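Local coordinates for protein endoglucanase A (Clostridium acetobutylicum, PDB 3IK2) that probably cleaves internal beta-1,4-glucosidic bonds of cellulose and related glucans as a family 44 glycoside hydrolase, at residues A[5-10]-A[417-422]; A[164-169]-A[217-222]; A[196-201]-A[238-243]; A[357-362]-A[386-391]. All blocks are in the same frame, centred on the assembly; numbering follows the deposited sequence.

Contact 1: A[5-10]-A[417-422]; sequences VNIDTN and VKCDTS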
loop_
_atom_site.group_PDB
_atom_site.type_symbol
_atom_site.label_atom_id
_atom_site.label_comp_id
_atom_site.label_asym_id
_atom_site.label_seq_id
_atom_site.Cartn_x
_atom_site.Cartn_y
_atom_site.Cartn_z
ATOM N N VAL A 5 -24.716 0.861 -16.658
ATOM C CA VAL A 5 -23.977 1.549 -15.608
ATOM C C VAL A 5 -24.771 2.760 -15.180
ATOM O O VAL A 5 -24.948 3.710 -15.948
ATOM C CB VAL A 5 -22.606 2.022 -16.095
ATOM C CG1 VAL A 5 -21.798 2.742 -14.930
ATOM C CG2 VAL A 5 -21.841 0.847 -16.729
ATOM N N ASN A 6 -25.204 2.713 -13.927
ATOM C CA ASN A 6 -25.987 3.756 -13.300
ATOM C C ASN A 6 -25.136 4.596 -12.342
ATOM O O ASN A 6 -24.698 4.119 -11.267
ATOM C CB ASN A 6 -27.181 3.131 -12.571
ATOM C CG ASN A 6 -28.142 2.422 -13.526
ATOM O OD1 ASN A 6 -28.330 2.837 -14.670
ATOM N ND2 ASN A 6 -28.770 1.355 -13.047
ATOM N N ILE A 7 -24.895 5.841 -12.748
ATOM C CA ILE A 7 -24.128 6.789 -11.939
ATOM C C ILE A 7 -25.073 7.812 -11.278
ATOM O O ILE A 7 -25.988 8.334 -11.909
ATOM C CB ILE A 7 -22.980 7.473 -12.792
ATOM C CG1 ILE A 7 -22.032 6.400 -13.342
ATOM C CG2 ILE A 7 -22.186 8.494 -11.989
ATOM C CD1 ILE A 7 -21.211 6.829 -14.554
ATOM N N ASP A 8 -24.852 8.081 -9.999
ATOM C CA ASP A 8 -25.535 9.176 -9.323
ATOM C C ASP A 8 -24.513 10.057 -8.617
ATOM O O ASP A 8 -23.964 9.653 -7.610
ATOM C CB ASP A 8 -26.553 8.627 -8.316
ATOM C CG ASP A 8 -27.393 9.731 -7.654
ATOM O OD1 ASP A 8 -28.429 9.387 -7.046
ATOM O OD2 ASP A 8 -27.021 10.934 -7.737
ATOM N N THR A 9 -24.269 11.259 -9.133
ATOM C CA THR A 9 -23.224 12.133 -8.560
ATOM C C THR A 9 -23.604 12.749 -7.207
ATOM O O THR A 9 -22.788 13.433 -6.586
ATOM C CB THR A 9 -22.763 13.249 -9.538
ATOM O OG1 THR A 9 -23.860 14.129 -9.809
ATOM C CG2 THR A 9 -22.241 12.649 -10.853
ATOM N N ASN A 10 -24.832 12.469 -6.759
ATOM C CA ASN A 10 -25.369 12.985 -5.501
ATOM C C ASN A 10 -25.667 11.860 -4.519
ATOM O O ASN A 10 -26.284 12.090 -3.483
ATOM C CB ASN A 10 -26.644 13.825 -5.753
ATOM C CG ASN A 10 -26.995 14.785 -4.575
ATOM O OD1 ASN A 10 -28.151 14.844 -4.126
ATOM N ND2 ASN A 10 -26.004 15.536 -4.095
ATOM N N VAL A 417 -18.271 8.566 -6.439
ATOM C CA VAL A 417 -19.726 8.640 -6.422
ATOM C C VAL A 417 -20.303 7.318 -6.872
ATOM O O VAL A 417 -19.605 6.497 -7.459
ATOM C CB VAL A 417 -20.305 9.840 -7.268
ATOM C CG1 VAL A 417 -19.714 11.221 -6.794
ATOM C CG2 VAL A 417 -20.082 9.641 -8.754
ATOM N N LYS A 418 -21.580 7.111 -6.560
ATOM C CA LYS A 418 -22.332 5.943 -6.981
ATOM C C LYS A 418 -22.137 5.607 -8.459
ATOM O O LYS A 418 -22.428 6.414 -9.322
ATOM C CB LYS A 418 -23.819 6.153 -6.702
ATOM C CG LYS A 418 -24.679 5.018 -7.237
ATOM C CD LYS A 418 -26.109 5.193 -6.760
ATOM C CE LYS A 418 -27.084 4.356 -7.597
ATOM N NZ LYS A 418 -28.480 4.456 -7.036
ATOM N N CYS A 419 -21.666 4.391 -8.722
ATOM C CA CYS A 419 -21.387 3.933 -10.053
ATOM C C CYS A 419 -21.565 2.430 -10.042
ATOM O O CYS A 419 -20.619 1.678 -9.773
ATOM C CB CYS A 419 -19.968 4.299 -10.473
ATOM S SG CYS A 419 -19.662 4.065 -12.228
ATOM N N ASP A 420 -22.801 2.001 -10.307
ATOM C CA ASP A 420 -23.172 0.584 -10.219
ATOM C C ASP A 420 -23.261 -0.022 -11.596
ATOM O O ASP A 420 -24.052 0.430 -12.435
ATOM C CB ASP A 420 -24.518 0.390 -9.506
ATOM C CG ASP A 420 -24.497 0.883 -8.059
ATOM O OD1 ASP A 420 -23.440 0.767 -7.393
ATOM O OD2 ASP A 420 -25.544 1.363 -7.574
ATOM N N THR A 421 -22.452 -1.055 -11.812
ATOM C CA THR A 421 -22.516 -1.840 -13.020
ATOM C C THR A 421 -23.450 -3.035 -12.796
ATOM O O THR A 421 -23.533 -3.560 -11.684
ATOM C CB THR A 421 -21.096 -2.285 -13.468
ATOM O OG1 THR A 421 -21.163 -2.886 -14.757
ATOM C CG2 THR A 421 -20.465 -3.253 -12.493
ATOM N N SER A 422 -24.143 -3.452 -13.849
ATOM C CA SER A 422 -25.010 -4.625 -13.800
ATOM C C SER A 422 -24.223 -5.922 -13.970
ATOM O O SER A 422 -24.778 -7.012 -13.821
ATOM C CB SER A 422 -26.102 -4.531 -14.869
ATOM O OG SER A 422 -25.535 -4.554 -16.167
HETATM O O HOH W 1 -28.695 7.008 -6.567
#
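The carbonyl oxygen Asp420 O is approached by two groups of the facing strand: Asn6 N donates to it at 3.0 Å, and Val5 CA offers a CA-H...O contact at 3.4 Å. Asp420 N returns a nearly straight bond to Asn6 O, also 3.0 Å long, so Asn6 and Asp420 form an antiparallel hydrogen-bonded pair. Strands 5-8 and 417-421 run at 170° to each other, with Val5 facing Thr421 and Ile7 facing Cys419 in the non-hydrogen-bonded positions. The pairing stitches the N-terminal strand 2-15 into the beta-sandwich domain that, in this family, accompanies the barrel; most of that domain's other strands come from the C-terminal part of the chain, and strand 454-461 flanks 2-15 on its other side. Val5, Ile7 and Cys419 put apolar groups on the buried face. The thiol Cys419 SG rests against two aliphatic branches, 3.5 Å from Ile7 CG1 and 3.7 Å from Val5 CG1; it gets there because it stands anti to its own amide nitrogen (chi1 -168°). Ile7 CG2 meets Val417 CG2 at 4.0 Å, while Ile7 also packs on Met441 and Ile443. Polar residues suit the other, partly exposed face, where the extended Lys418 chain lays its CD 3.8 Å from Asp8 CB. Beyond the strand end, Asp8 OD2 accepts from Asn10 N in an Asx turn.

Contact 2: A[164-169]-A[217-222]; sequences GSASGS and PAAETF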
loop_
_atom_site.group_PDB
_atom_site.type_symbol
_atom_site.label_atom_id
_atom_site.label_comp_id
_atom_site.label_asym_id
_atom_site.label_seq_id
_atom_site.Cartn_x
_atom_site.Cartn_y
_atom_site.Cartn_z
ATOM N N GLY A 164 11.536 19.355 8.883
ATOM C CA GLY A 164 10.450 19.860 9.708
ATOM C C GLY A 164 9.344 18.856 9.964
ATOM O O GLY A 164 9.368 17.691 9.501
ATOM N N SER A 165 8.350 19.311 10.709
ATOM C CA SER A 165 7.231 18.467 11.030
ATOM C C SER A 165 6.427 18.085 9.773
ATOM O O SER A 165 6.429 18.801 8.786
ATOM C CB SER A 165 6.328 19.161 12.043
ATOM O OG SER A 165 5.172 18.377 12.256
ATOM N N ALA A 166 5.738 16.944 9.855
ATOM C CA ALA A 166 4.705 16.507 8.903
ATOM C C ALA A 166 3.621 17.530 8.615
ATOM O O ALA A 166 3.000 17.454 7.567
ATOM C CB ALA A 166 4.037 15.230 9.404
ATOM N N SER A 167 3.353 18.442 9.551
ATOM C CA SER A 167 2.387 19.514 9.340
ATOM C C SER A 167 2.815 20.514 8.269
ATOM O O SER A 167 1.977 21.260 7.768
ATOM C CB SER A 167 2.094 20.276 10.638
ATOM O OG SER A 167 3.280 20.811 11.182
ATOM N N GLY A 168 4.089 20.535 7.898
ATOM C CA GLY A 168 4.562 21.508 6.877
ATOM C C GLY A 168 4.791 20.909 5.512
ATOM O O GLY A 168 4.694 19.696 5.351
ATOM N N SER A 169 5.105 21.755 4.523
ATOM C CA SER A 169 5.244 21.304 3.110
ATOM C C SER A 169 6.330 20.225 2.846
ATOM O O SER A 169 6.223 19.434 1.895
ATOM C CB SER A 169 5.416 22.503 2.144
ATOM O OG SER A 169 6.413 23.421 2.595
ATOM N N PRO A 217 4.523 15.410 16.721
ATOM C CA PRO A 217 3.118 15.193 17.089
ATOM C C PRO A 217 2.167 15.059 15.893
ATOM O O PRO A 217 1.124 14.444 16.012
ATOM C CB PRO A 217 2.760 16.443 17.964
ATOM C CG PRO A 217 4.070 16.923 18.480
ATOM C CD PRO A 217 5.106 16.572 17.432
ATOM N N ALA A 218 2.547 15.623 14.761
ATOM C CA ALA A 218 1.704 15.705 13.553
ATOM C C ALA A 218 1.960 14.533 12.593
ATOM O O ALA A 218 1.232 14.343 11.629
ATOM C CB ALA A 218 1.978 17.043 12.838
ATOM N N ALA A 219 3.001 13.749 12.854
ATOM C CA ALA A 219 3.307 12.610 11.997
ATOM C C ALA A 219 2.393 11.429 12.315
ATOM O O ALA A 219 1.930 11.251 13.448
ATOM C CB ALA A 219 4.761 12.228 12.122
ATOM N N GLU A 220 2.134 10.628 11.291
ATOM C CA GLU A 220 1.198 9.502 11.380
ATOM C C GLU A 220 1.933 8.167 11.531
ATOM O O GLU A 220 3.038 7.979 10.977
ATOM C CB GLU A 220 0.324 9.465 10.135
ATOM C CG GLU A 220 -0.794 10.494 10.170
ATOM C CD GLU A 220 -1.549 10.555 8.848
ATOM O OE1 GLU A 220 -1.076 9.973 7.835
ATOM O OE2 GLU A 220 -2.601 11.222 8.809
ATOM N N THR A 221 1.315 7.254 12.290
ATOM C CA THR A 221 1.925 5.948 12.567
ATOM C C THR A 221 1.142 4.856 11.896
ATOM O O THR A 221 -0.094 4.910 11.848
ATOM C CB THR A 221 2.035 5.633 14.091
ATOM O OG1 THR A 221 0.763 5.838 14.705
ATOM C CG2 THR A 221 3.094 6.525 14.735
ATOM N N PHE A 222 1.892 3.885 11.369
ATOM C CA PHE A 222 1.366 2.800 10.552
ATOM C C PHE A 222 1.823 1.545 11.256
ATOM O O PHE A 222 3.048 1.353 11.443
ATOM C CB PHE A 222 1.958 2.823 9.114
ATOM C CG PHE A 222 1.403 3.937 8.226
ATOM C CD1 PHE A 222 1.616 5.282 8.548
ATOM C CD2 PHE A 222 0.668 3.628 7.080
ATOM C CE1 PHE A 222 1.098 6.301 7.757
ATOM C CE2 PHE A 222 0.164 4.633 6.248
ATOM C CZ PHE A 222 0.358 5.991 6.593
#
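Ala166 and Ser167, in a type I beta turn running from Ser165 to Gly168, pack against Ala218 and Ala219 just ahead of barrel strand 220-226. The turn lies in the loop between helix 152-163 and strand 174-177, so the contact joins two loops that lead into neighbouring strands at the N-terminal end of the TIM-like barrel. Across the segments the interaction is by van der Waals packing. Ala166 points its methyl at residues 218-219, with CB 3.8 Å from Ala219 CA and 4.1 Å from Ala219 CB; a methyl is small enough to let the two backbones come this close. Ala219 itself is buried and also rests on Val212 of helix 198-215. Ala218 turns its methyl toward the turn, where it meets Ser167 CB at 3.9 Å. Polar bonds hold the loops in shape rather than passing directly between the segments. Asp216 links both sides: its carboxylate accepts from Ala166 N and Ala218 N, and also bonds Ser165 OG. Serine suits the turn's start: with OG swung to the side of its carbonyl carbon (chi1 175°), it receives Ser167 N at 3.3 Å in an ST turn, and the same OG touches Ala218 CB at 3.5 Å.

Contact 3: A[196-201]-A[238-243]; sequences TKCSEV and SPDWSS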
loop_
_atom_site.group_PDB
_atom_site.type_symbol
_atom_site.label_atom_id
_atom_site.label_comp_id
_atom_site.label_asym_id
_atom_site.label_seq_id
_atom_site.Cartn_x
_atom_site.Cartn_y
_atom_site.Cartn_z
ATOM N N THR A 196 7.310 -14.015 17.656
ATOM C CA THR A 196 6.854 -12.733 18.175
ATOM C C THR A 196 5.522 -12.901 18.913
ATOM O O THR A 196 4.578 -13.458 18.396
ATOM C CB THR A 196 6.667 -11.720 17.029
ATOM O OG1 THR A 196 7.805 -11.785 16.142
ATOM C CG2 THR A 196 6.453 -10.321 17.578
ATOM N N LYS A 197 5.455 -12.406 20.134
ATOM C CA LYS A 197 4.240 -12.511 20.900
ATOM C C LYS A 197 3.277 -11.391 20.515
ATOM O O LYS A 197 3.691 -10.319 20.060
ATOM C CB LYS A 197 4.552 -12.445 22.385
ATOM C CG LYS A 197 5.189 -13.694 22.942
ATOM C CD LYS A 197 5.475 -13.448 24.431
ATOM C CE LYS A 197 5.897 -14.697 25.159
ATOM N NZ LYS A 197 7.246 -15.117 24.699
ATOM N N CYS A 198 1.985 -11.678 20.665
ATOM C CA CYS A 198 0.945 -10.671 20.523
ATOM C C CYS A 198 1.228 -9.533 21.482
ATOM O O CYS A 198 1.200 -8.373 21.094
ATOM C CB CYS A 198 -0.447 -11.273 20.798
ATOM S SG CYS A 198 -0.859 -12.547 19.652
ATOM N N SER A 199 1.546 -9.866 22.727
ATOM C CA SER A 199 1.880 -8.823 23.723
ATOM C C SER A 199 3.161 -8.031 23.356
ATOM O O SER A 199 3.243 -6.815 23.605
ATOM C CB SER A 199 2.038 -9.441 25.112
ATOM O OG SER A 199 3.218 -10.217 25.158
ATOM N N GLU A 200 4.140 -8.721 22.769
ATOM C CA GLU A 200 5.368 -8.078 22.321
ATOM C C GLU A 200 5.109 -7.049 21.200
ATOM O O GLU A 200 5.524 -5.891 21.298
ATOM C CB GLU A 200 6.399 -9.126 21.882
ATOM C CG GLU A 200 7.594 -8.519 21.126
ATOM C CD GLU A 200 8.579 -9.569 20.585
ATOM O OE1 GLU A 200 8.269 -10.776 20.634
ATOM O OE2 GLU A 200 9.658 -9.172 20.098
ATOM N N VAL A 201 4.400 -7.469 20.152
ATOM C CA VAL A 201 4.077 -6.547 19.049
ATOM C C VAL A 201 3.293 -5.298 19.513
ATOM O O VAL A 201 3.595 -4.167 19.093
ATOM C CB VAL A 201 3.367 -7.242 17.846
ATOM C CG1 VAL A 201 1.937 -7.554 18.127
ATOM C CG2 VAL A 201 3.451 -6.358 16.596
ATOM N N SER A 238 0.787 -17.250 16.860
ATOM C CA SER A 238 1.543 -16.696 17.960
ATOM C C SER A 238 1.369 -17.573 19.204
ATOM O O SER A 238 0.242 -17.994 19.506
ATOM C CB SER A 238 1.081 -15.268 18.212
ATOM O OG SER A 238 1.931 -14.624 19.134
ATOM N N PRO A 239 2.483 -17.879 19.920
ATOM C CA PRO A 239 2.383 -18.724 21.109
ATOM C C PRO A 239 1.438 -18.179 22.188
ATOM O O PRO A 239 0.839 -18.976 22.903
ATOM C CB PRO A 239 3.838 -18.808 21.619
ATOM C CG PRO A 239 4.575 -17.684 20.914
ATOM C CD PRO A 239 3.881 -17.510 19.618
ATOM N N ASP A 240 1.297 -16.855 22.313
ATOM C CA ASP A 240 0.395 -16.295 23.318
ATOM C C ASP A 240 -1.034 -15.978 22.813
ATOM O O ASP A 240 -1.854 -15.490 23.577
ATOM C CB ASP A 240 1.015 -15.061 23.995
ATOM C CG ASP A 240 1.123 -13.852 23.056
ATOM O OD1 ASP A 240 1.335 -14.020 21.865
ATOM O OD2 ASP A 240 1.036 -12.712 23.525
ATOM N N TRP A 241 -1.329 -16.275 21.544
ATOM C CA TRP A 241 -2.634 -15.901 20.980
ATOM C C TRP A 241 -3.828 -16.519 21.745
ATOM O O TRP A 241 -4.770 -15.807 22.097
ATOM C CB TRP A 241 -2.718 -16.138 19.467
ATOM C CG TRP A 241 -4.090 -15.869 18.932
ATOM C CD1 TRP A 241 -4.938 -16.781 18.331
ATOM C CD2 TRP A 241 -4.804 -14.618 18.960
ATOM N NE1 TRP A 241 -6.116 -16.159 17.986
ATOM C CE2 TRP A 241 -6.060 -14.840 18.350
ATOM C CE3 TRP A 241 -4.505 -13.330 19.453
ATOM C CZ2 TRP A 241 -7.024 -13.827 18.216
ATOM C CZ3 TRP A 241 -5.463 -12.332 19.332
ATOM C CH2 TRP A 241 -6.710 -12.591 18.706
ATOM N N SER A 242 -3.755 -17.819 22.033
ATOM C CA SER A 242 -4.798 -18.509 22.811
ATOM C C SER A 242 -5.167 -17.823 24.113
ATOM O O SER A 242 -6.335 -17.672 24.424
ATOM C CB SER A 242 -4.405 -19.961 23.097
ATOM O OG SER A 242 -4.787 -20.744 21.974
ATOM N N SER A 243 -4.160 -17.401 24.863
ATOM C CA SER A 243 -4.390 -16.716 26.128
ATOM C C SER A 243 -4.833 -15.241 26.044
ATOM O O SER A 243 -5.290 -14.673 27.048
ATOM C CB SER A 243 -3.150 -16.845 27.002
ATOM O OG SER A 243 -2.057 -16.175 26.423
HETATM O O HOH W 2 0.829 -12.321 26.270
#
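The carboxylate of Asp240 meets the first amides of helix 198-215 with both oxygens. Asp240 OD1 accepts from Cys198 N at 2.7 Å and Asp240 OD2 from Ser199 N at 3.0 Å, each through its syn lone pair, a two-point grip that fixes the rotation of the group. A water also donates to Asp240 OD2. Aspartate is apt here, since its negative charge would be favoured by the positive end of the helix dipole. Its CG is tucked between its own backbone nitrogen and carbonyl carbon (chi1 69°), which presents the carboxylate to the helix start. Lys197, at the N-cap position, lays CB 3.6 Å from Asp240 OD1. Beside OD1, Ser238 OG lies 3.0 Å from Thr196 O and 2.9 Å from Asp240 OD1. Cys198 SG, buried, approaches the Trp241 ring obliquely, reaching CE3 at 3.7 Å. Further out, Phe251 and Tyr254 of helix 251-266 close in around the thiol, and the type I turn from Ser238 to Trp241, held by Trp241 N bonding to Ser238 O, sets Asp240 in place. Such side-chain capping of first-turn amides is a familiar helix start, here joining helix 198-215 to the turn ahead of helix 241-245, in excursions following barrel strands 174-177 and 220-226.

Contact 4: A[357-362]-A[386-391]; sequences GEDHIS and ECNSDK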
loop_
_atom_site.group_PDB
_atom_site.type_symbol
_atom_site.label_atom_id
_atom_site.label_comp_id
_atom_site.label_asym_id
_atom_site.label_seq_id
_atom_site.Cartn_x
_atom_site.Cartn_y
_atom_site.Cartn_z
ATOM N N GLY A 357 1.498 -10.703 -12.889
ATOM C CA GLY A 357 1.381 -10.455 -14.338
ATOM C C GLY A 357 1.488 -8.999 -14.773
ATOM O O GLY A 357 0.660 -8.497 -15.540
ATOM N N GLU A 358 2.542 -8.353 -14.277
ATOM C CA GLU A 358 2.766 -6.908 -14.279
ATOM C C GLU A 358 2.986 -6.385 -15.681
ATOM O O GLU A 358 2.716 -5.223 -15.949
ATOM C CB GLU A 358 4.016 -6.578 -13.463
ATOM C CG GLU A 358 3.928 -6.889 -11.988
ATOM C CD GLU A 358 5.253 -6.704 -11.316
ATOM O OE1 GLU A 358 6.168 -6.134 -11.969
ATOM O OE2 GLU A 358 5.379 -7.091 -10.131
ATOM N N ASP A 359 3.448 -7.266 -16.570
ATOM C CA ASP A 359 3.733 -6.899 -17.930
ATOM C C ASP A 359 2.678 -7.442 -18.914
ATOM O O ASP A 359 2.953 -7.590 -20.096
ATOM C CB ASP A 359 5.151 -7.343 -18.301
ATOM C CG ASP A 359 5.342 -8.859 -18.226
ATOM O OD1 ASP A 359 4.391 -9.591 -17.873
ATOM O OD2 ASP A 359 6.475 -9.310 -18.507
ATOM N N HIS A 360 1.464 -7.653 -18.404
ATOM C CA HIS A 360 0.337 -8.260 -19.133
ATOM C C HIS A 360 -0.944 -7.448 -18.868
ATOM O O HIS A 360 -1.090 -6.869 -17.799
ATOM C CB HIS A 360 0.152 -9.711 -18.623
ATOM C CG HIS A 360 -0.914 -10.480 -19.335
ATOM N ND1 HIS A 360 -0.707 -11.093 -20.557
ATOM C CD2 HIS A 360 -2.195 -10.746 -18.996
ATOM C CE1 HIS A 360 -1.812 -11.713 -20.928
ATOM N NE2 HIS A 360 -2.732 -11.510 -20.002
ATOM N N ILE A 361 -1.870 -7.414 -19.826
ATOM C CA ILE A 361 -3.136 -6.666 -19.660
ATOM C C ILE A 361 -3.921 -7.070 -18.398
ATOM O O ILE A 361 -4.540 -6.213 -17.741
ATOM C CB ILE A 361 -4.043 -6.756 -20.964
ATOM C CG1 ILE A 361 -5.330 -5.905 -20.870
ATOM C CG2 ILE A 361 -4.447 -8.220 -21.274
ATOM C CD1 ILE A 361 -5.163 -4.409 -20.494
ATOM N N SER A 362 -3.931 -8.373 -18.074
ATOM C CA SER A 362 -4.582 -8.879 -16.834
ATOM C C SER A 362 -3.935 -8.300 -15.557
ATOM O O SER A 362 -4.601 -8.078 -14.558
ATOM C CB SER A 362 -4.604 -10.438 -16.803
ATOM O OG SER A 362 -3.294 -10.973 -16.676
ATOM N N GLU A 386 6.975 -4.048 -6.098
ATOM C CA GLU A 386 7.477 -4.632 -7.328
ATOM C C GLU A 386 7.928 -6.076 -7.144
ATOM O O GLU A 386 8.777 -6.352 -6.291
ATOM C CB GLU A 386 8.661 -3.792 -7.831
ATOM C CG GLU A 386 9.297 -4.316 -9.141
ATOM C CD GLU A 386 8.293 -4.548 -10.218
ATOM O OE1 GLU A 386 8.435 -5.547 -10.960
ATOM O OE2 GLU A 386 7.357 -3.718 -10.339
ATOM N N CYS A 387 7.351 -6.992 -7.932
ATOM C CA CYS A 387 7.721 -8.409 -7.860
ATOM C C CYS A 387 8.288 -9.044 -9.139
ATOM O O CYS A 387 8.447 -10.269 -9.177
ATOM C CB CYS A 387 6.537 -9.236 -7.379
ATOM S SG CYS A 387 5.972 -8.745 -5.742
ATOM N N ASN A 388 8.570 -8.250 -10.176
ATOM C CA ASN A 388 8.993 -8.808 -11.449
ATOM C C ASN A 388 10.150 -8.059 -12.133
ATOM O O ASN A 388 10.086 -7.806 -13.327
ATOM C CB ASN A 388 7.783 -8.884 -12.416
ATOM C CG ASN A 388 7.965 -9.940 -13.519
ATOM O OD1 ASN A 388 8.751 -10.890 -13.373
ATOM N ND2 ASN A 388 7.219 -9.780 -14.617
ATOM N N SER A 389 11.170 -7.688 -11.364
ATOM C CA SER A 389 12.346 -6.952 -11.862
ATOM C C SER A 389 12.027 -5.785 -12.781
ATOM O O SER A 389 12.686 -5.593 -13.819
ATOM C CB SER A 389 13.340 -7.912 -12.531
ATOM O OG SER A 389 13.697 -8.940 -11.613
ATOM N N ASP A 390 11.002 -5.010 -12.396
ATOM C CA ASP A 390 10.568 -3.805 -13.129
ATOM C C ASP A 390 9.994 -4.099 -14.522
ATOM O O ASP A 390 9.882 -3.207 -15.364
ATOM C CB ASP A 390 11.707 -2.784 -13.248
ATOM C CG ASP A 390 12.241 -2.335 -11.903
ATOM O OD1 ASP A 390 11.454 -2.094 -10.967
ATOM O OD2 ASP A 390 13.475 -2.211 -11.794
ATOM N N LYS A 391 9.639 -5.351 -14.771
ATOM C CA LYS A 391 8.876 -5.672 -15.983
ATOM C C LYS A 391 7.395 -5.427 -15.717
ATOM O O LYS A 391 6.616 -6.352 -15.605
ATOM C CB LYS A 391 9.168 -7.105 -16.427
ATOM C CG LYS A 391 10.631 -7.270 -16.935
ATOM C CD LYS A 391 10.906 -8.699 -17.347
ATOM C CE LYS A 391 11.291 -9.532 -16.136
ATOM N NZ LYS A 391 11.456 -10.961 -16.539
HETATM O O HOH W 3 7.596 -11.262 -17.078
#
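The carboxylates of Glu358 and Glu386 stand almost perpendicular, their planes 84° apart, with Glu358 OE1 only 2.5 Å from Glu386 OE1. At the edge of the Glu358 group, OE2 uses its syn lone pair to take Cys387 N at 3.0 Å; Asn354 ND2 gives the same oxygen a second donor. Above the plane of the Glu386 group, Asn388 N donates to Glu386 OE1 at 2.8 Å, while Glu386 OE2 is bonded by Asn392 ND2 and Tyr384 OH. The amide of Asn388 is also steeply turned to the Glu358 carboxylate, and its CB lies 3.2 Å from Glu358 OE1 as the two side chains pass in opposite directions. Glutamate has the length for this: extended beyond CG (chi2 172°), Glu358 spans from the loop after barrel strand 347-353 to the loop after strand 379-384. At the outer side, a water joins the segments, donating to Asp359 OD2 at 2.7 Å and accepting from Asn388 ND2. A type I' turn from Asn388 to Lys391 brings Lys391 O to within 3.2 Å of Asp359 CB. Two carboxylate oxygens this close would repel if both acids were charged, so one of the pair probably keeps a proton and shares it with the other.

In the fold
Contact 1 belongs to the beta-sandwich domain and closes a chain loop inside which the other three are nested; its centre lies about 44 Å from that of contact 3 and about 31 Å from that of contact 4. The rest concern the barrel. Contact 2 sits at the N-terminal ends of the strands, whereas contacts 3 and 4 lie in loops after their C-terminal ends, the side where barrel glycosidases usually carry the active site. Contact 3 lies at the start of helix 198-215 and contact 2 at the start of the next strand, 220-226; their segments alternate along the chain, and their nearest atoms are about 9 Å apart. Contacts 2 and 4 flank the chain's centre.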